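Side-chain contacts in copper-containing nitrite reductase (Thermus scotoductus, PDB 6HBE), which probably reduces nitrite to nitric oxide with electrons from cytochrome c, working as a copper-containing homotrimer of the multicopper oxidase family: residues 31-34 with 40-43; 307-312 with 320-325; 135-140 with 201-206; 179-182 with 186-189. All coordinates share one frame; numbering follows the deposited sequence.

Contact 1 (31-34 with 40-43)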
loop_
_atom_site.group_PDB
_atom_site.type_symbol
_atom_site.label_atom_id
_atom_site.label_comp_id
_atom_site.label_asym_id
_atom_site.label_seq_id
_atom_site.Cartn_x
_atom_site.Cartn_y
_atom_site.Cartn_z
ATOM N N SER C 31 10.830 -9.528 24.101
ATOM C CA SER C 31 11.038 -10.925 23.639
ATOM C C SER C 31 11.805 -11.033 22.310
ATOM O O SER C 31 12.033 -10.027 21.591
ATOM C CB SER C 31 9.688 -11.635 23.486
ATOM O OG SER C 31 8.829 -11.487 24.627
ATOM N N ILE C 32 12.162 -12.269 21.976
ATOM C CA ILE C 32 12.808 -12.605 20.716
ATOM C C ILE C 32 12.019 -13.780 20.112
ATOM O O ILE C 32 11.849 -14.799 20.780
ATOM C CB ILE C 32 14.280 -13.002 20.908
ATOM C CG1 ILE C 32 15.037 -11.918 21.680
ATOM C CG2 ILE C 32 14.957 -13.265 19.568
ATOM C CD1 ILE C 32 16.491 -12.253 21.951
ATOM N N PHE C 33 11.538 -13.628 18.869
ATOM C CA PHE C 33 10.762 -14.673 18.176
ATOM C C PHE C 33 11.535 -15.321 17.005
ATOM O O PHE C 33 12.166 -14.617 16.236
ATOM C CB PHE C 33 9.448 -14.074 17.647
ATOM C CG PHE C 33 8.806 -13.044 18.556
ATOM C CD1 PHE C 33 8.212 -13.421 19.744
ATOM C CD2 PHE C 33 8.727 -11.689 18.172
ATOM C CE1 PHE C 33 7.608 -12.496 20.575
ATOM C CE2 PHE C 33 8.119 -10.742 19.003
ATOM C CZ PHE C 33 7.546 -11.154 20.198
ATOM N N GLU C 34 11.515 -16.656 16.859
ATOM C CA GLU C 34 12.103 -17.298 15.670
ATOM C C GLU C 34 11.039 -17.372 14.543
ATOM O O GLU C 34 10.236 -18.269 14.493
ATOM C CB GLU C 34 12.703 -18.693 15.970
ATOM C CG GLU C 34 13.716 -19.127 14.889
ATOM C CD GLU C 34 14.075 -20.623 14.870
ATOM O OE1 GLU C 34 13.329 -21.426 15.459
ATOM O OE2 GLU C 34 15.112 -20.994 14.234
ATOM N N TYR C 40 15.632 -14.489 13.451
ATOM C CA TYR C 40 15.110 -14.037 14.729
ATOM C C TYR C 40 14.661 -12.590 14.685
ATOM O O TYR C 40 15.320 -11.785 14.066
ATOM C CB TYR C 40 16.166 -14.210 15.832
ATOM C CG TYR C 40 16.533 -15.650 15.999
ATOM C CD1 TYR C 40 17.507 -16.224 15.184
ATOM C CD2 TYR C 40 15.883 -16.458 16.924
ATOM C CE1 TYR C 40 17.846 -17.562 15.303
ATOM C CE2 TYR C 40 16.217 -17.807 17.053
ATOM C CZ TYR C 40 17.216 -18.336 16.235
ATOM O OH TYR C 40 17.580 -19.664 16.317
ATOM N N LEU C 41 13.544 -12.289 15.357
ATOM C CA LEU C 41 12.929 -10.968 15.422
ATOM C C LEU C 41 12.850 -10.481 16.867
ATOM O O LEU C 41 12.223 -11.140 17.705
ATOM C CB LEU C 41 11.479 -11.066 14.874
ATOM C CG LEU C 41 10.592 -9.824 14.939
ATOM C CD1 LEU C 41 11.169 -8.698 14.106
ATOM C CD2 LEU C 41 9.167 -10.133 14.483
ATOM N N ARG C 42 13.433 -9.319 17.152
ATOM C CA ARG C 42 13.312 -8.680 18.477
ATOM C C ARG C 42 12.115 -7.774 18.503
ATOM O O ARG C 42 11.881 -7.036 17.548
ATOM C CB ARG C 42 14.542 -7.828 18.811
ATOM C CG ARG C 42 15.854 -8.593 18.908
ATOM C CD ARG C 42 16.879 -7.805 19.715
ATOM N NE ARG C 42 18.212 -8.135 19.249
ATOM C CZ ARG C 42 19.094 -8.935 19.854
ATOM N NH1 ARG C 42 20.276 -9.133 19.256
ATOM N NH2 ARG C 42 18.845 -9.522 21.037
ATOM N N GLY C 43 11.390 -7.791 19.616
ATOM C CA GLY C 43 10.236 -6.931 19.807
ATOM C C GLY C 43 9.657 -6.990 21.202
ATOM O O GLY C 43 10.373 -7.200 22.172
#

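Contact 2 (307-312 with 320-325)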
loop_
_atom_site.group_PDB
_atom_site.type_symbol
_atom_site.label_atom_id
_atom_site.label_comp_id
_atom_site.label_asym_id
_atom_site.label_seq_id
_atom_site.Cartn_x
_atom_site.Cartn_y
_atom_site.Cartn_z
ATOM N N ALA C 307 22.434 -18.424 13.800
ATOM C CA ALA C 307 21.461 -17.476 13.202
ATOM C C ALA C 307 21.958 -16.867 11.905
ATOM O O ALA C 307 23.116 -16.461 11.823
ATOM C CB ALA C 307 21.132 -16.354 14.194
ATOM N N LYS C 308 21.086 -16.768 10.902
ATOM C CA LYS C 308 21.470 -16.088 9.650
ATOM C C LYS C 308 21.004 -14.634 9.552
ATOM O O LYS C 308 21.566 -13.868 8.787
ATOM C CB LYS C 308 21.148 -16.907 8.386
ATOM C CG LYS C 308 19.731 -17.354 8.195
ATOM C CD LYS C 308 19.617 -18.412 7.092
ATOM C CE LYS C 308 18.178 -18.914 7.066
ATOM N NZ LYS C 308 17.801 -19.742 5.870
ATOM N N ARG C 309 20.040 -14.237 10.380
ATOM C CA ARG C 309 19.531 -12.866 10.365
ATOM C C ARG C 309 18.891 -12.566 11.712
ATOM O O ARG C 309 18.200 -13.437 12.282
ATOM C CB ARG C 309 18.506 -12.699 9.213
ATOM C CG ARG C 309 17.753 -11.379 9.197
ATOM C CD ARG C 309 16.920 -11.182 7.931
ATOM N NE ARG C 309 17.658 -10.503 6.861
ATOM C CZ ARG C 309 17.276 -10.423 5.580
ATOM N NH1 ARG C 309 16.121 -10.970 5.154
ATOM N NH2 ARG C 309 18.063 -9.778 4.710
ATOM N N VAL C 310 19.159 -11.369 12.243
ATOM C CA VAL C 310 18.404 -10.825 13.368
ATOM C C VAL C 310 17.746 -9.523 12.941
ATOM O O VAL C 310 18.423 -8.581 12.553
ATOM C CB VAL C 310 19.293 -10.528 14.611
ATOM C CG1 VAL C 310 18.420 -10.065 15.786
ATOM C CG2 VAL C 310 20.084 -11.770 14.982
ATOM N N VAL C 311 16.418 -9.477 13.053
ATOM C CA VAL C 311 15.601 -8.338 12.642
ATOM C C VAL C 311 15.223 -7.585 13.928
ATOM O O VAL C 311 14.864 -8.222 14.922
ATOM C CB VAL C 311 14.308 -8.823 11.931
ATOM C CG1 VAL C 311 13.463 -7.635 11.465
ATOM C CG2 VAL C 311 14.641 -9.758 10.759
ATOM N N ASP C 312 15.335 -6.252 13.908
ATOM C CA ASP C 312 14.935 -5.417 15.036
ATOM C C ASP C 312 14.462 -4.054 14.531
ATOM O O ASP C 312 15.279 -3.243 14.130
ATOM C CB ASP C 312 16.121 -5.254 16.012
ATOM C CG ASP C 312 15.762 -4.462 17.272
ATOM O OD1 ASP C 312 14.648 -3.880 17.419
ATOM O OD2 ASP C 312 16.603 -4.460 18.173
ATOM N N GLY C 320 25.195 -6.477 10.413
ATOM C CA GLY C 320 25.196 -5.014 10.450
ATOM C C GLY C 320 25.429 -4.320 9.112
ATOM O O GLY C 320 24.937 -3.199 8.889
ATOM N N HIS C 321 26.182 -4.952 8.217
ATOM C CA HIS C 321 26.530 -4.276 6.953
ATOM C C HIS C 321 25.315 -3.981 6.075
ATOM O O HIS C 321 25.272 -2.937 5.401
ATOM C CB HIS C 321 27.615 -5.019 6.157
ATOM C CG HIS C 321 27.151 -6.287 5.512
ATOM N ND1 HIS C 321 27.146 -7.501 6.171
ATOM C CD2 HIS C 321 26.702 -6.536 4.259
ATOM C CE1 HIS C 321 26.708 -8.441 5.354
ATOM N NE2 HIS C 321 26.432 -7.884 4.188
ATOM N N GLU C 322 24.307 -4.848 6.119
ATOM C CA GLU C 322 23.110 -4.612 5.296
ATOM C C GLU C 322 22.273 -3.414 5.775
ATOM O O GLU C 322 21.355 -3.029 5.066
ATOM C CB GLU C 322 22.250 -5.891 5.118
ATOM C CG GLU C 322 21.531 -6.443 6.345
ATOM C CD GLU C 322 20.635 -7.660 6.043
ATOM O OE1 GLU C 322 20.633 -8.154 4.904
ATOM O OE2 GLU C 322 19.943 -8.158 6.958
ATOM N N HIS C 323 22.584 -2.835 6.953
ATOM C CA HIS C 323 21.940 -1.597 7.440
ATOM C C HIS C 323 22.857 -0.365 7.531
ATOM O O HIS C 323 22.475 0.649 8.130
ATOM C CB HIS C 323 21.340 -1.861 8.815
ATOM C CG HIS C 323 20.348 -2.975 8.822
ATOM N ND1 HIS C 323 19.025 -2.785 8.496
ATOM C CD2 HIS C 323 20.486 -4.295 9.088
ATOM C CE1 HIS C 323 18.385 -3.938 8.568
ATOM N NE2 HIS C 323 19.245 -4.869 8.935
ATOM N N THR C 324 24.041 -0.458 6.925
ATOM C CA THR C 324 25.099 0.554 7.031
ATOM C C THR C 324 25.162 1.442 5.787
ATOM O O THR C 324 25.222 0.930 4.684
ATOM C CB THR C 324 26.477 -0.138 7.200
ATOM O OG1 THR C 324 26.448 -0.966 8.376
ATOM C CG2 THR C 324 27.611 0.886 7.334
ATOM N N VAL C 325 25.162 2.759 5.986
ATOM C CA VAL C 325 25.402 3.735 4.940
ATOM C C VAL C 325 26.821 4.328 5.154
ATOM O O VAL C 325 27.051 4.982 6.168
ATOM C CB VAL C 325 24.352 4.863 4.990
ATOM C CG1 VAL C 325 24.732 6.011 4.053
ATOM C CG2 VAL C 325 22.960 4.343 4.601
#

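Contact 3 (135-140 with 201-206)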
loop_
_atom_site.group_PDB
_atom_site.type_symbol
_atom_site.label_atom_id
_atom_site.label_comp_id
_atom_site.label_asym_id
_atom_site.label_seq_id
_atom_site.Cartn_x
_atom_site.Cartn_y
_atom_site.Cartn_z
ATOM N N VAL C 135 -12.012 -14.264 21.301
ATOM C CA VAL C 135 -13.226 -14.734 20.660
ATOM C C VAL C 135 -14.383 -14.766 21.658
ATOM O O VAL C 135 -14.230 -15.297 22.783
ATOM C CB VAL C 135 -13.069 -16.174 20.097
ATOM C CG1 VAL C 135 -14.349 -16.652 19.435
ATOM C CG2 VAL C 135 -11.906 -16.246 19.108
ATOM N N VAL C 136 -15.518 -14.240 21.218
ATOM C CA VAL C 136 -16.802 -14.263 21.940
ATOM C C VAL C 136 -17.795 -15.092 21.139
ATOM O O VAL C 136 -18.337 -14.648 20.134
ATOM C CB VAL C 136 -17.353 -12.832 22.203
ATOM C CG1 VAL C 136 -18.644 -12.878 23.024
ATOM C CG2 VAL C 136 -16.328 -11.979 22.922
ATOM N N GLU C 137 -18.020 -16.331 21.579
ATOM C CA GLU C 137 -18.900 -17.264 20.855
ATOM C C GLU C 137 -20.358 -16.863 21.041
ATOM O O GLU C 137 -20.789 -16.723 22.191
ATOM C CB GLU C 137 -18.807 -18.685 21.442
ATOM C CG GLU C 137 -17.894 -19.652 20.757
ATOM C CD GLU C 137 -18.081 -19.826 19.239
ATOM O OE1 GLU C 137 -17.052 -19.734 18.602
ATOM O OE2 GLU C 137 -19.164 -20.119 18.685
ATOM N N PRO C 138 -21.128 -16.735 19.939
ATOM C CA PRO C 138 -22.506 -16.264 20.049
ATOM C C PRO C 138 -23.460 -17.289 20.658
ATOM O O PRO C 138 -23.247 -18.500 20.520
ATOM C CB PRO C 138 -22.914 -16.020 18.602
ATOM C CG PRO C 138 -22.071 -16.966 17.807
ATOM C CD PRO C 138 -20.759 -17.013 18.532
ATOM N N LYS C 139 -24.518 -16.786 21.293
ATOM C CA LYS C 139 -25.596 -17.634 21.758
ATOM C C LYS C 139 -26.365 -18.153 20.552
ATOM O O LYS C 139 -26.697 -19.312 20.516
ATOM C CB LYS C 139 -26.555 -16.880 22.691
ATOM C CG LYS C 139 -25.921 -16.420 23.999
ATOM C CD LYS C 139 -26.777 -16.755 25.225
ATOM C CE LYS C 139 -26.130 -16.243 26.508
ATOM N NZ LYS C 139 -26.275 -14.765 26.670
ATOM N N GLU C 140 -26.640 -17.288 19.575
ATOM C CA GLU C 140 -27.247 -17.703 18.302
ATOM C C GLU C 140 -26.238 -18.547 17.528
ATOM O O GLU C 140 -25.133 -18.076 17.234
ATOM C CB GLU C 140 -27.645 -16.469 17.466
ATOM C CG GLU C 140 -28.204 -16.784 16.073
ATOM C CD GLU C 140 -28.461 -15.555 15.206
ATOM O OE1 GLU C 140 -28.311 -14.400 15.675
ATOM O OE2 GLU C 140 -28.818 -15.756 14.034
ATOM N N ARG C 201 -14.747 -24.692 10.879
ATOM C CA ARG C 201 -15.052 -23.280 11.211
ATOM C C ARG C 201 -13.728 -22.529 11.473
ATOM O O ARG C 201 -12.936 -22.938 12.317
ATOM C CB ARG C 201 -16.051 -23.146 12.371
ATOM C CG ARG C 201 -16.661 -21.734 12.523
ATOM C CD ARG C 201 -18.070 -21.789 13.111
ATOM N NE ARG C 201 -18.060 -22.003 14.558
ATOM C CZ ARG C 201 -18.933 -22.741 15.268
ATOM N NH1 ARG C 201 -19.935 -23.414 14.704
ATOM N NH2 ARG C 201 -18.789 -22.790 16.587
ATOM N N ILE C 202 -13.497 -21.444 10.714
ATOM C CA ILE C 202 -12.228 -20.698 10.720
ATOM C C ILE C 202 -12.534 -19.350 11.395
ATOM O O ILE C 202 -13.524 -18.691 11.059
ATOM C CB ILE C 202 -11.673 -20.492 9.286
ATOM C CG1 ILE C 202 -11.431 -21.853 8.599
ATOM C CG2 ILE C 202 -10.368 -19.679 9.298
ATOM C CD1 ILE C 202 -11.277 -21.766 7.094
ATOM N N TYR C 203 -11.720 -18.982 12.364
ATOM C CA TYR C 203 -11.811 -17.696 13.066
ATOM C C TYR C 203 -10.570 -16.920 12.602
ATOM O O TYR C 203 -9.446 -17.273 12.984
ATOM C CB TYR C 203 -11.805 -17.922 14.579
ATOM C CG TYR C 203 -12.989 -18.729 15.134
ATOM C CD1 TYR C 203 -13.025 -20.131 15.028
ATOM C CD2 TYR C 203 -14.036 -18.100 15.794
ATOM C CE1 TYR C 203 -14.087 -20.870 15.547
ATOM C CE2 TYR C 203 -15.117 -18.823 16.317
ATOM C CZ TYR C 203 -15.140 -20.214 16.177
ATOM O OH TYR C 203 -16.183 -20.964 16.690
ATOM N N PHE C 204 -10.775 -15.883 11.778
ATOM C CA PHE C 204 -9.659 -15.159 11.121
ATOM C C PHE C 204 -9.606 -13.703 11.564
ATOM O O PHE C 204 -10.618 -13.004 11.466
ATOM C CB PHE C 204 -9.835 -15.210 9.600
ATOM C CG PHE C 204 -8.791 -14.408 8.836
ATOM C CD1 PHE C 204 -7.455 -14.702 8.975
ATOM C CD2 PHE C 204 -9.162 -13.415 7.939
ATOM C CE1 PHE C 204 -6.488 -13.994 8.290
ATOM C CE2 PHE C 204 -8.191 -12.724 7.212
ATOM C CZ PHE C 204 -6.853 -13.001 7.420
ATOM N N LEU C 205 -8.425 -13.238 12.003
ATOM C CA LEU C 205 -8.207 -11.835 12.344
ATOM C C LEU C 205 -6.965 -11.361 11.620
ATOM O O LEU C 205 -5.883 -11.936 11.787
ATOM C CB LEU C 205 -8.029 -11.673 13.869
ATOM C CG LEU C 205 -7.554 -10.313 14.423
ATOM C CD1 LEU C 205 -8.551 -9.226 14.167
ATOM C CD2 LEU C 205 -7.229 -10.359 15.902
ATOM N N ASN C 206 -7.106 -10.291 10.835
ATOM C CA ASN C 206 -5.920 -9.619 10.224
ATOM C C ASN C 206 -5.524 -8.507 11.180
ATOM O O ASN C 206 -6.243 -7.498 11.262
ATOM C CB ASN C 206 -6.218 -9.008 8.825
ATOM C CG ASN C 206 -5.008 -8.329 8.203
ATOM O OD1 ASN C 206 -3.857 -8.513 8.654
ATOM N ND2 ASN C 206 -5.251 -7.497 7.161
#

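Contact 4 (179-182 with 186-189)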
loop_
_atom_site.group_PDB
_atom_site.type_symbol
_atom_site.label_atom_id
_atom_site.label_comp_id
_atom_site.label_asym_id
_atom_site.label_seq_id
_atom_site.Cartn_x
_atom_site.Cartn_y
_atom_site.Cartn_z
ATOM N N MET C 179 2.801 -13.271 7.880
ATOM C CA MET C 179 2.717 -14.673 8.418
ATOM C C MET C 179 1.416 -15.011 9.116
ATOM O O MET C 179 0.737 -14.107 9.620
ATOM C CB MET C 179 3.913 -14.978 9.360
ATOM C CG MET C 179 4.030 -14.151 10.622
ATOM S SD MET C 179 5.725 -14.125 11.333
ATOM C CE MET C 179 6.400 -12.839 10.308
ATOM N N PHE C 180 1.076 -16.316 9.126
ATOM C CA PHE C 180 -0.078 -16.828 9.899
ATOM C C PHE C 180 0.489 -17.391 11.228
ATOM O O PHE C 180 1.451 -18.194 11.235
ATOM C CB PHE C 180 -0.854 -17.949 9.171
ATOM C CG PHE C 180 -1.478 -17.561 7.843
ATOM C CD1 PHE C 180 -2.137 -16.327 7.656
ATOM C CD2 PHE C 180 -1.462 -18.452 6.766
ATOM C CE1 PHE C 180 -2.728 -16.005 6.433
ATOM C CE2 PHE C 180 -2.051 -18.124 5.551
ATOM C CZ PHE C 180 -2.672 -16.895 5.379
ATOM N N ASN C 181 -0.117 -16.991 12.337
ATOM C CA ASN C 181 0.296 -17.436 13.684
ATOM C C ASN C 181 1.827 -17.379 13.967
ATOM O O ASN C 181 2.419 -18.294 14.537
ATOM C CB ASN C 181 -0.337 -18.805 13.947
ATOM C CG ASN C 181 -1.845 -18.702 14.061
ATOM O OD1 ASN C 181 -2.377 -17.598 14.228
ATOM N ND2 ASN C 181 -2.548 -19.828 13.956
ATOM N N GLY C 182 2.452 -16.276 13.559
ATOM C CA GLY C 182 3.810 -15.908 14.039
ATOM C C GLY C 182 5.026 -16.563 13.430
ATOM O O GLY C 182 6.129 -16.395 13.945
ATOM N N ARG C 186 4.504 -21.502 8.330
ATOM C CA ARG C 186 4.320 -22.429 9.468
ATOM C C ARG C 186 3.560 -23.708 9.096
ATOM O O ARG C 186 3.957 -24.813 9.484
ATOM C CB ARG C 186 3.532 -21.686 10.557
ATOM C CG ARG C 186 3.324 -22.490 11.775
ATOM C CD ARG C 186 2.827 -21.634 12.910
ATOM N NE ARG C 186 2.709 -22.533 14.036
ATOM C CZ ARG C 186 2.452 -22.182 15.283
ATOM N NH1 ARG C 186 2.281 -20.919 15.627
ATOM N NH2 ARG C 186 2.366 -23.135 16.201
ATOM N N TYR C 187 2.462 -23.545 8.350
ATOM C CA TYR C 187 1.586 -24.652 8.006
ATOM C C TYR C 187 1.865 -25.224 6.600
ATOM O O TYR C 187 1.107 -26.048 6.099
ATOM C CB TYR C 187 0.113 -24.274 8.216
ATOM C CG TYR C 187 -0.172 -23.738 9.616
ATOM C CD1 TYR C 187 -0.101 -24.572 10.736
ATOM C CD2 TYR C 187 -0.502 -22.393 9.821
ATOM C CE1 TYR C 187 -0.315 -24.086 12.032
ATOM C CE2 TYR C 187 -0.724 -21.879 11.116
ATOM C CZ TYR C 187 -0.660 -22.733 12.227
ATOM O OH TYR C 187 -0.879 -22.248 13.516
ATOM N N VAL C 188 2.972 -24.802 5.980
ATOM C CA VAL C 188 3.634 -25.619 4.941
ATOM C C VAL C 188 4.556 -26.634 5.630
ATOM O O VAL C 188 4.505 -27.842 5.316
ATOM C CB VAL C 188 4.413 -24.764 3.905
ATOM C CG1 VAL C 188 5.068 -25.634 2.847
ATOM C CG2 VAL C 188 3.468 -23.777 3.218
ATOM N N ASP C 189 5.401 -26.149 6.561
ATOM C CA ASP C 189 6.334 -27.002 7.302
ATOM C C ASP C 189 5.589 -28.068 8.116
ATOM O O ASP C 189 6.085 -29.195 8.250
ATOM C CB ASP C 189 7.210 -26.193 8.268
ATOM C CG ASP C 189 8.182 -25.245 7.558
ATOM O OD1 ASP C 189 8.477 -25.416 6.379
ATOM O OD2 ASP C 189 8.639 -24.305 8.210
#

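Contact 1 (31-34 with 40-43)
Ile32 and Phe33 face Leu41 and Arg42 across an antiparallel beta hairpin, strands 21-36 and 39-46 of the first cupredoxin domain. The backbone carries the polar part of the contact. Ser31 and Gly43 form one hydrogen-bonded pair and Phe33 and Leu41 another; in the second, Phe33 N to Leu41 O and Leu41 N to Phe33 O are both 2.8 Å. CA-H...O contacts accompany these bonds, with Ile32 CA 3.4 Å from Leu41 O and Tyr40 CA likewise near Phe33 O.

Apolar contacts follow the two faces of the sheet. On one, Phe33 CD2 meets Leu41 CD2 at 4.0 Å, while the ring reaches on toward the CA of Gly43, where no side chain intervenes. On the other, Ile32 CG2 touches Tyr40 CB at 4.0 Å. The Ile32 and Arg42 side chains lie side by side, pointing the same way, with Ile32 CD1 3.7 Å from Arg42 NH2.

The last kind of contact is CH-pi. Glu34 CG stands anti to the backbone N (chi1 -160°), which carries the methylene over a face of the Tyr40 ring. The chain then continues along the ring toward its hydroxyl, and OE2 is hydrogen-bonded to Gly38 N in the turn of the hairpin. The carboxylate is turned only 14° from the ring plane, and Glu34 CG sits 4.0 Å from the Tyr40 ring centroid.

Contact 2 (307-312 with 320-325)
Arg309 and Glu322 make a side-on salt bridge between the edge strand 309-311 of the first domain's sheet and the 3-10 turn 321-322, just before strand 324-326 of the C-terminal cupredoxin sheet. Arg309 NH2 reaches Glu322 OE1 at 3.0 Å, with the oxygen in the guanidinium plane. Arg309 NE donates to the syn lone pair of the other oxygen, Glu322 OE2, at 3.3 Å, and a weak bond from NH2 to OE2 cross-links the pair. A bend at chi3 (-91°) turns the otherwise extended arginine so that this NE edge meets the carboxylate, although the two planes remain 34° apart. The turn bearing Glu322 is itself tied down: Gly320 O accepts from Thr324 OG1 at 2.7 Å and from His323 N on the opposite face of its plane.

Both charged groups have second partners in the second subunit, Glu376 for Arg309 and Arg413 for Glu322. A methionine in place of Arg309 would probably deprive Glu322 and Glu376 of that subunit of the cation they share. Arg309 bridges a carboxylate of each subunit and Glu322 an arginine of each, so the opposite charges probably offset one another as the intrachain salt bridge continues into ion pairs across the subunit interface.

Contact 3 (135-140 with 201-206)
Tyr203 reaches from strand 199-208 across to Val135 and Glu137 on strand 131-137. Its CB points at the opposite strand, and chi1 of -63° sets CG anti to the carbonyl carbon, directing the ring into the interface between the two sheets. Along one side of the ring, CD2 and CE2 both meet Val135 CG1, the latter at 3.9 Å; the valine crosses the tyrosine at about a right angle. The ring also stacks with Tyr157 of the neighbouring strand 154-163.

Further out, the hydroxyl is held from two directions. Tyr203 OH donates to Glu137 OE1, which lies at the ring edge near its plane; the modelled 2.4 Å is very short, and the exact separation is doubtful. The carboxylate is turned 75° from the ring, and the bend of Glu137 at chi2 (-52°) folds it back toward this meeting point. Arg201, two residues earlier on the same strand, grips the same oxygen side-on, with NE 3.0 Å and NH2 3.2 Å from Tyr203 OH, the oxygen lying in the guanidinium plane. That arginine closes a triangle through a salt bridge from NH2 to Glu137 OE2 at 3.4 Å, while its NH1 is taken by Tyr199 and Glu145.

Buried acid, phenol and guanidinium groups thus meet between the two sheets. The axes of segments 135-137 and 201-206 come within 10.3 Å of each other, as suits two sheets packed through their side chains, and the arrangement belongs to the face-to-face junction of the two cupredoxin domains that form the core of copper nitrite reductases.

Contact 4 (179-182 with 186-189)
Arg186 and Tyr187 turn their side chains toward Asn181 by different first torsions. The arginine sends CG anti to its backbone nitrogen (chi1 -178°) and runs extended to NE, whereas Tyr187 places CG anti to the carbonyl carbon (chi1 -53°). The tyrosine ring consequently lies against the arginine stem, with Arg186 CG 3.9 Å from the plane of the Tyr187 ring, over its centre, and the hydroxyl against one face of the guanidinium, near its rim.

Arg186 NH1 donates to Asn181 O at 2.8 Å, the bond lying in both the carbonyl and the guanidinium planes. This strand-turn-helix connection follows edge strand 177-180 of the second cupredoxin domain, and Asn181 adopts a left-handed backbone conformation as the chain leaves the sheet. Its amide makes a nearly straight bond from ND2 to Tyr187 OH, 3.0 Å long, with the hydroxyl in the amide plane and the ring turned 83° from it. The same amide bonds the backbone of Tyr157 and Ile159, fixing its rotation.

A leucine at Arg186 would probably leave Asn181 O and the carbonyl of Glu295, which NH1 also serves, without their shared donor. Beside the hydroxyl-bearing carbon, Tyr187 CE2 lies 4.4 Å from Phe180 CB.

In the fold
Contacts 1 and 2 share a sheet: strand 39-46 of the hairpin is flanked by strand 309-311, so Tyr40 O and Arg42 N bond to Val311. Contacts 3 and 4 likewise reach one sheet of the second domain, with contact 4 nested in the chain loop that contact 3 closes. Burial separates them differently. Contacts 3 and 4 are buried; contact 3 joins a carboxylate, a phenol and an arginine, contact 4 an arginine with a carbonyl and an amide with a phenol. Contact 1 is partly buried and relies on regular backbone bonding. Contact 2, also partly buried, is almost purely ionic. Contacts 2 and 4 both touch the second subunit, contact 2 through ion pairs and contact 4 through packing.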